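Local structure of putative polyketide synthase (6HP2) at residues Val99-Cys104 / Thr108-Ile113; Gly124-Ile127 / Gln131-Leu134; Gln137-Lys142 / Ala148-Lys153. The protein is the O-methyltransferase domain of a polyketide synthase multienzyme that probably takes part in bacillaene synthesis, here bound to the cofactor product S-adenosyl-L-homocysteine. All blocks are in the same frame, centred on the assembly; numbering follows the deposited sequence.

In the fold
Following the chain from its N terminus, strand 98-101 runs into a glycine-rich loop, and contact 1 closes that loop against helix 108-116. The helix carries the chain back, and strand 121-126 then runs parallel to the first; contact 2 closes the next turn, where the strand tip meets the start of helix 129-141. Contact 3 brings the far end of this helix onto strand 148-152, outermost on that side of the sheet. The three follow in series, without nesting or crossing. Backbone bonds join the parallel strands: Asp-101 O to Phe-125 N, then Gly-124 O to Phe-151 N. Contacts 1 and 2 reach the ligand; the packing of contact 3 lies farther out, although Lys-153 touches the ligand.

Contact 1. Residues Val99-Cys104 / Thr108-Ile113; sequences VLDFGC and TDVIQI. With SAH (S-adenosyl-L-homocysteine), chain B.
Asp-101 OD2 is shared by two waters and faces Asp-109 across the contact. Water 1 lies 2.7 Å from Asp-101 OD2 and also joins Cys-104 O and the backbone N of Val-110, bridging strand, loop and first helical turn. Water 2 binds the same OD2, sits 2.8 Å from Asp-109 OD2, and accepts a hydrogen from the ligand N at 2.9 Å. The two side chains cross at about a right angle, their carboxylate planes 30° apart, with 4.4 Å between Asp-101 OD2 and Asp-109 OD2. The amine, linked through water 2, and Arg-84, salt-bridged to Asp-109, would probably ease their repulsion; Tyr-331 takes Asp-109 OD1. Asp-101 CG points opposite its backbone N (chi1 180°), and Asp-101 OD1 accepts Gly-103 N at 3.1 Å, an Asx turn that fixes the carboxylate. Beneath, branched Val-110 lays CG2 3.8 Å from Asp-101 CB and also against Cys-104 CB; Val-99 CG1 reaches Ile-113 CD1 farther from the ligand. Gly-103 suits its place because the ribose O4' lies where a side chain would start, and Gly-103 O accepts the ligand N at 2.9 Å. A strand-ending acid before a glycine-rich loop is the first cofactor-binding motif of Rossmann-like methyltransferases.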
# COMPACT_ATOMS: atom_id res chain seq x y z
N VAL A 99 11.85 -10.60 2.35
CA VAL A 99 10.71 -9.71 2.14
C VAL A 99 10.48 -9.59 0.65
O VAL A 99 11.43 -9.41 -0.13
CB VAL A 99 10.96 -8.31 2.76
CG1 VAL A 99 9.79 -7.36 2.37
CG2 VAL A 99 11.09 -8.44 4.32
N LEU A 100 9.21 -9.58 0.27
CA LEU A 100 8.80 -9.28 -1.10
C LEU A 100 7.84 -8.10 -1.12
O LEU A 100 6.89 -8.02 -0.32
CB LEU A 100 8.13 -10.51 -1.78
CG LEU A 100 7.33 -10.32 -3.06
CD1 LEU A 100 8.33 -10.10 -4.19
CD2 LEU A 100 6.44 -11.52 -3.34
N ASP A 101 8.06 -7.20 -2.08
CA ASP A 101 7.16 -6.07 -2.40
C ASP A 101 6.63 -6.36 -3.79
O ASP A 101 7.40 -6.26 -4.75
CB ASP A 101 7.95 -4.75 -2.37
CG ASP A 101 7.11 -3.55 -2.70
OD1 ASP A 101 6.10 -3.69 -3.41
OD2 ASP A 101 7.43 -2.42 -2.20
N PHE A 102 5.31 -6.74 -3.90
CA PHE A 102 4.84 -7.25 -5.19
C PHE A 102 4.34 -6.16 -6.14
O PHE A 102 3.81 -6.49 -7.21
CB PHE A 102 3.81 -8.34 -5.04
CG PHE A 102 2.56 -7.96 -4.35
CD1 PHE A 102 1.50 -7.41 -5.06
CD2 PHE A 102 2.36 -8.34 -3.02
CE1 PHE A 102 0.26 -7.14 -4.47
CE2 PHE A 102 1.12 -8.10 -2.39
CZ PHE A 102 0.05 -7.47 -3.13
N GLY A 103 4.48 -4.89 -5.78
CA GLY A 103 4.26 -3.73 -6.68
C GLY A 103 5.09 -2.59 -6.14
O GLY A 103 4.58 -1.68 -5.44
N CYS A 104 6.40 -2.59 -6.43
CA CYS A 104 7.30 -1.85 -5.57
C CYS A 104 7.58 -0.38 -5.99
O CYS A 104 8.42 0.27 -5.35
CB CYS A 104 8.63 -2.61 -5.45
SG CYS A 104 9.48 -2.86 -7.11
N THR A 108 11.43 2.09 -3.06
CA THR A 108 11.82 2.77 -1.83
C THR A 108 11.80 1.84 -0.62
O THR A 108 12.75 1.83 0.16
CB THR A 108 10.91 3.98 -1.62
OG1 THR A 108 11.09 4.91 -2.72
CG2 THR A 108 11.26 4.73 -0.33
N ASP A 109 10.72 1.06 -0.45
CA ASP A 109 10.66 0.12 0.68
C ASP A 109 11.62 -1.06 0.50
O ASP A 109 12.25 -1.52 1.46
CB ASP A 109 9.24 -0.42 0.91
CG ASP A 109 8.28 0.65 1.41
OD1 ASP A 109 8.62 1.39 2.36
OD2 ASP A 109 7.21 0.82 0.81
N VAL A 110 11.72 -1.57 -0.71
CA VAL A 110 12.73 -2.59 -0.99
C VAL A 110 14.11 -2.14 -0.52
O VAL A 110 14.86 -2.91 0.12
CB VAL A 110 12.74 -2.95 -2.48
CG1 VAL A 110 14.01 -3.69 -2.87
CG2 VAL A 110 11.55 -3.79 -2.81
N ILE A 111 14.44 -0.89 -0.80
CA ILE A 111 15.74 -0.33 -0.50
C ILE A 111 15.86 0.01 0.97
O ILE A 111 16.88 -0.30 1.59
CB ILE A 111 15.98 0.94 -1.36
CG1 ILE A 111 16.33 0.53 -2.77
CG2 ILE A 111 17.05 1.83 -0.73
CD1 ILE A 111 16.10 1.66 -3.77
N GLN A 112 14.88 0.74 1.51
CA GLN A 112 15.00 1.20 2.90
C GLN A 112 14.98 0.03 3.90
O GLN A 112 15.66 0.11 4.95
CB GLN A 112 13.91 2.20 3.25
CG GLN A 112 14.09 3.60 2.59
CD GLN A 112 12.92 4.55 2.93
OE1 GLN A 112 11.88 4.14 3.50
NE2 GLN A 112 13.07 5.78 2.55
N ILE A 113 14.19 -1.03 3.64
CA ILE A 113 14.19 -2.18 4.56
C ILE A 113 15.57 -2.83 4.56
O ILE A 113 16.11 -3.22 5.61
CB ILE A 113 13.09 -3.20 4.20
CG1 ILE A 113 11.72 -2.63 4.46
CG2 ILE A 113 13.32 -4.51 4.98
CD1 ILE A 113 10.62 -3.45 3.88
N SAH B . 4.09 0.35 -3.48
CA SAH B . 4.71 1.50 -4.12
CB SAH B . 4.09 1.81 -5.48
CG SAH B . 2.57 1.85 -5.52
SD SAH B . 1.98 2.44 -7.13
C SAH B . 4.60 2.67 -3.18
O SAH B . 5.08 3.76 -3.48
OXT SAH B . 4.03 2.52 -2.10
C5' SAH B . 1.45 0.84 -7.79
C4' SAH B . 2.63 -0.08 -8.10
O4' SAH B . 2.10 -1.38 -8.47
C3' SAH B . 3.40 0.39 -9.38
O3' SAH B . 4.79 0.21 -9.05
C2' SAH B . 2.98 -0.55 -10.50
O2' SAH B . 3.95 -0.77 -11.49
C1' SAH B . 2.69 -1.83 -9.69
N9 SAH B . 1.83 -2.82 -10.33
C8 SAH B . 0.56 -2.66 -10.81
N7 SAH B . 0.20 -3.82 -11.35
C5 SAH B . 1.20 -4.72 -11.18
C6 SAH B . 1.37 -6.06 -11.53
N6 SAH B . 0.44 -6.80 -12.14
N1 SAH B . 2.53 -6.69 -11.18
C2 SAH B . 3.56 -6.00 -10.56
N3 SAH B . 3.39 -4.68 -10.25
C4 SAH B . 2.25 -4.05 -10.59
O HOH W 1 9.52 -0.78 -2.85
O HOH W 2 6.22 -0.26 -1.62
O HOH W 3 8.42 1.60 -2.15

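Contact 2. Residues Gly124-Ile127 / Gln131-Leu134. With SAH (S-adenosyl-L-homocysteine), chain B.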
# COMPACT_ATOMS: atom_id res chain seq x y z
N GLY A 124 11.65 -6.98 -5.08
CA GLY A 124 10.49 -6.26 -5.61
C GLY A 124 10.11 -6.69 -7.02
O GLY A 124 10.97 -7.07 -7.83
N PHE A 125 8.80 -6.67 -7.29
CA PHE A 125 8.24 -6.82 -8.62
C PHE A 125 7.58 -5.48 -8.94
O PHE A 125 6.84 -4.93 -8.10
CB PHE A 125 7.17 -7.90 -8.72
CG PHE A 125 7.65 -9.29 -9.00
CD1 PHE A 125 8.92 -9.70 -8.70
CD2 PHE A 125 6.79 -10.19 -9.64
CE1 PHE A 125 9.32 -10.93 -8.97
CE2 PHE A 125 7.20 -11.46 -9.91
CZ PHE A 125 8.48 -11.83 -9.59
N THR A 126 7.83 -4.96 -10.15
CA THR A 126 7.02 -3.89 -10.69
C THR A 126 6.81 -4.13 -12.17
O THR A 126 7.74 -4.53 -12.88
CB THR A 126 7.61 -2.51 -10.49
OG1 THR A 126 6.74 -1.55 -11.11
CG2 THR A 126 9.04 -2.39 -11.02
N ILE A 127 5.57 -3.95 -12.64
CA ILE A 127 5.28 -4.21 -14.04
C ILE A 127 5.73 -3.10 -14.96
O ILE A 127 5.73 -3.29 -16.19
CB ILE A 127 3.77 -4.47 -14.22
CG1 ILE A 127 3.51 -5.20 -15.52
CG2 ILE A 127 2.98 -3.16 -14.10
CD1 ILE A 127 2.20 -5.90 -15.55
N GLN A 131 10.31 1.90 -13.89
CA GLN A 131 10.40 1.90 -12.45
C GLN A 131 11.41 0.88 -12.01
O GLN A 131 12.16 1.13 -11.07
CB GLN A 131 9.03 1.56 -11.84
CG GLN A 131 8.03 2.69 -11.98
CD GLN A 131 6.69 2.33 -11.27
OE1 GLN A 131 6.47 1.20 -10.84
NE2 GLN A 131 5.85 3.32 -11.10
N ALA A 132 11.42 -0.29 -12.66
CA ALA A 132 12.37 -1.33 -12.29
C ALA A 132 13.78 -0.85 -12.54
O ALA A 132 14.68 -1.01 -11.71
CB ALA A 132 12.07 -2.61 -13.08
N GLU A 133 13.98 -0.20 -13.69
CA GLU A 133 15.30 0.32 -14.04
C GLU A 133 15.77 1.32 -12.98
O GLU A 133 16.90 1.25 -12.50
CB GLU A 133 15.21 0.95 -15.42
CG GLU A 133 16.53 1.55 -15.92
CD GLU A 133 17.64 0.51 -16.01
OE1 GLU A 133 18.83 0.90 -15.97
OE2 GLU A 133 17.32 -0.69 -16.11
N LEU A 134 14.88 2.22 -12.55
CA LEU A 134 15.26 3.24 -11.60
C LEU A 134 15.56 2.62 -10.24
O LEU A 134 16.53 3.01 -9.58
CB LEU A 134 14.13 4.27 -11.47
CG LEU A 134 14.36 5.35 -10.40
CD1 LEU A 134 15.64 6.16 -10.68
CD2 LEU A 134 13.18 6.25 -10.30
N SAH B . 4.09 0.35 -3.48
CA SAH B . 4.71 1.50 -4.12
CB SAH B . 4.09 1.81 -5.48
CG SAH B . 2.57 1.85 -5.52
SD SAH B . 1.98 2.44 -7.13
C SAH B . 4.60 2.67 -3.18
O SAH B . 5.08 3.76 -3.48
OXT SAH B . 4.03 2.52 -2.10
C5' SAH B . 1.45 0.84 -7.79
C4' SAH B . 2.63 -0.08 -8.10
O4' SAH B . 2.10 -1.38 -8.47
C3' SAH B . 3.40 0.39 -9.38
O3' SAH B . 4.79 0.21 -9.05
C2' SAH B . 2.98 -0.55 -10.50
O2' SAH B . 3.95 -0.77 -11.49
C1' SAH B . 2.69 -1.83 -9.69
N9 SAH B . 1.83 -2.82 -10.33
C8 SAH B . 0.56 -2.66 -10.81
N7 SAH B . 0.20 -3.82 -11.35
C5 SAH B . 1.20 -4.72 -11.18
C6 SAH B . 1.37 -6.06 -11.53
N6 SAH B . 0.44 -6.80 -12.14
N1 SAH B . 2.53 -6.69 -11.18
C2 SAH B . 3.56 -6.00 -10.56
N3 SAH B . 3.39 -4.68 -10.25
C4 SAH B . 2.25 -4.05 -10.59
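Gln-131 reaches from the helix past Thr-126 to the ligand ribose. Its CB starts beside the threonine, with Gln-131 CB 3.9 Å from Thr-126 OG1 and about as far from the methyl CG2. With CG opposite the carbonyl carbon (chi1 -72°) and the chain extended beyond it, the amide is carried out to the sugar, where Gln-131 CD passes 3.6 Å from the ligand O3'. At the tip, Gln-131 OE1 is a threefold acceptor: the ligand O3' donates at 2.6 Å, the ligand O2' more loosely at 3.3 Å, and Thr-126 OG1 at 2.8 Å. The threonine hydroxyl arrives at a C=O...donor angle of 149°, tilted 18° from the carbonyl plane, and thereby helps to fix the rotation of the amide. Glutamine suits this post because its long side chain carries an uncharged carbonyl oxygen to where both ribose hydroxyls can donate to it. Threonine serves two purposes: OG1 donates to Gln-131 OE1, while Thr-126 CG2 packs 3.7 Å from Ala-132 CB, where a small residue lets the helix come close to the strand. Next along, Ile-127 lays its branched side chain over one face of the adenine. A ribose held at the tip of the second strand is characteristic of the Rossmann-like fold of S-adenosylmethionine-dependent methyltransferases.

Contact 3. Residues Gln137-Lys142 / Ala148-Lys153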
# COMPACT_ATOMS: atom_id res chain seq x y z
N GLN A 137 18.90 0.97 -10.33
CA GLN A 137 19.97 1.97 -10.33
C GLN A 137 20.19 2.50 -8.92
O GLN A 137 21.33 2.66 -8.48
CB GLN A 137 19.65 3.13 -11.28
CG GLN A 137 19.69 2.78 -12.73
CD GLN A 137 19.23 3.94 -13.61
OE1 GLN A 137 19.13 5.08 -13.16
NE2 GLN A 137 18.93 3.64 -14.88
N ARG A 138 19.12 2.75 -8.17
CA ARG A 138 19.28 3.24 -6.81
C ARG A 138 19.81 2.14 -5.90
O ARG A 138 20.57 2.42 -4.98
CB ARG A 138 17.94 3.77 -6.26
CG ARG A 138 17.46 5.03 -7.00
CD ARG A 138 16.15 5.54 -6.46
NE ARG A 138 15.67 6.72 -7.19
CZ ARG A 138 14.50 7.31 -6.97
NH1 ARG A 138 13.69 6.83 -6.04
NH2 ARG A 138 14.14 8.37 -7.68
N ILE A 139 19.42 0.90 -6.13
CA ILE A 139 20.03 -0.19 -5.39
C ILE A 139 21.53 -0.19 -5.62
O ILE A 139 22.33 -0.37 -4.69
CB ILE A 139 19.40 -1.53 -5.80
CG1 ILE A 139 17.98 -1.65 -5.18
CG2 ILE A 139 20.30 -2.68 -5.37
CD1 ILE A 139 17.23 -2.85 -5.65
N ALA A 140 21.94 -0.03 -6.87
CA ALA A 140 23.36 -0.04 -7.19
C ALA A 140 24.09 1.13 -6.54
O ALA A 140 25.17 0.96 -5.96
CB ALA A 140 23.51 -0.01 -8.71
N GLN A 141 23.51 2.32 -6.63
CA GLN A 141 24.18 3.52 -6.14
C GLN A 141 24.38 3.45 -4.64
O GLN A 141 25.33 4.05 -4.12
CB GLN A 141 23.39 4.77 -6.53
CG GLN A 141 23.41 5.04 -8.02
CD GLN A 141 22.35 6.02 -8.47
OE1 GLN A 141 21.68 6.65 -7.64
NE2 GLN A 141 22.16 6.13 -9.78
N LYS A 142 23.53 2.70 -3.94
CA LYS A 142 23.67 2.50 -2.50
C LYS A 142 24.43 1.21 -2.16
O LYS A 142 24.54 0.85 -0.98
CB LYS A 142 22.26 2.51 -1.84
CG LYS A 142 21.64 3.91 -1.95
CD LYS A 142 20.15 3.93 -1.88
CE LYS A 142 19.68 4.13 -0.46
NZ LYS A 142 20.06 5.45 0.12
N ALA A 148 19.26 -6.75 -2.30
CA ALA A 148 18.01 -6.16 -2.80
C ALA A 148 18.02 -6.26 -4.31
O ALA A 148 19.08 -6.03 -4.92
CB ALA A 148 17.87 -4.72 -2.40
N LYS A 149 16.89 -6.67 -4.89
CA LYS A 149 16.82 -6.82 -6.33
C LYS A 149 15.38 -6.57 -6.76
O LYS A 149 14.43 -7.05 -6.13
CB LYS A 149 17.26 -8.20 -6.79
CG LYS A 149 17.41 -8.31 -8.31
CD LYS A 149 17.90 -9.69 -8.73
CE LYS A 149 18.21 -9.74 -10.22
NZ LYS A 149 18.81 -11.04 -10.63
N ILE A 150 15.22 -5.84 -7.87
CA ILE A 150 13.88 -5.54 -8.39
C ILE A 150 13.73 -6.16 -9.77
O ILE A 150 14.64 -6.08 -10.60
CB ILE A 150 13.62 -4.03 -8.44
CG1 ILE A 150 13.53 -3.53 -6.99
CG2 ILE A 150 12.35 -3.73 -9.23
CD1 ILE A 150 13.66 -2.02 -6.86
N PHE A 151 12.58 -6.77 -10.02
CA PHE A 151 12.31 -7.47 -11.28
C PHE A 151 11.15 -6.78 -12.01
O PHE A 151 10.18 -6.37 -11.39
CB PHE A 151 11.90 -8.95 -11.04
CG PHE A 151 12.86 -9.72 -10.21
CD1 PHE A 151 12.71 -9.76 -8.84
CD2 PHE A 151 13.86 -10.46 -10.79
CE1 PHE A 151 13.59 -10.48 -8.04
CE2 PHE A 151 14.76 -11.20 -10.01
CZ PHE A 151 14.60 -11.23 -8.62
N ASN A 152 11.26 -6.61 -13.33
CA ASN A 152 10.20 -6.05 -14.17
C ASN A 152 9.28 -7.22 -14.53
O ASN A 152 9.49 -7.89 -15.53
CB ASN A 152 10.80 -5.41 -15.43
CG ASN A 152 9.71 -4.80 -16.30
OD1 ASN A 152 8.58 -4.46 -15.81
ND2 ASN A 152 9.95 -4.72 -17.51
N LYS A 153 8.33 -7.54 -13.66
CA LYS A 153 7.51 -8.73 -13.82
C LYS A 153 6.09 -8.43 -13.35
O LYS A 153 5.85 -7.47 -12.60
CB LYS A 153 8.05 -9.91 -12.99
CG LYS A 153 9.39 -10.51 -13.48
CD LYS A 153 9.34 -11.00 -14.88
CE LYS A 153 10.72 -11.51 -15.33
NZ LYS A 153 10.73 -11.85 -16.78
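Ile-139 and Ile-150 each turn CG1 opposite the carbonyl carbon (chi1 -74° and -69°) and then stretch out through chi2, which lays the end methyl of Ile-139 against the outer CG1-CD1 arm of Ile-150. The terminal methyls, CD1 of Ile-139 and CD1 of Ile-150, meet at 3.9 Å. The same Ile-139 CD1 passes alongside the strand, touching Ala-148 CB at 3.8 Å and coming within 3.9 Å of Lys-149 N. Its other branch, Ile-139 CG2, rests 3.6 Å from Ala-148 O, and CD1 nears that oxygen too, so both arms of the fork bear on the Ala-148 carbonyl. Alanine suits position 148 because its single methyl leaves room for the isoleucine, and Val-110 of helix 108-116 packs on it too. This is the second, helix-to-strand half of a beta-alpha-beta crossover in the Rossmann-like sheet: helix 129-141 runs nearly antiparallel to the strand, at 165°, with the axes 8.7 Å apart at closest. Ile-111 also touches Ile-139, linking the neighbouring helices over one side of the sheet. Residues alternate along the strand: Ala-148 and Ile-150 look toward the helix, whereas the CB of exposed Lys-149 points away from it, and Lys-149 CG lies 4.0 Å above one face of the Phe-151 ring, toward the rim. That ring also meets His-123 edge-to-face.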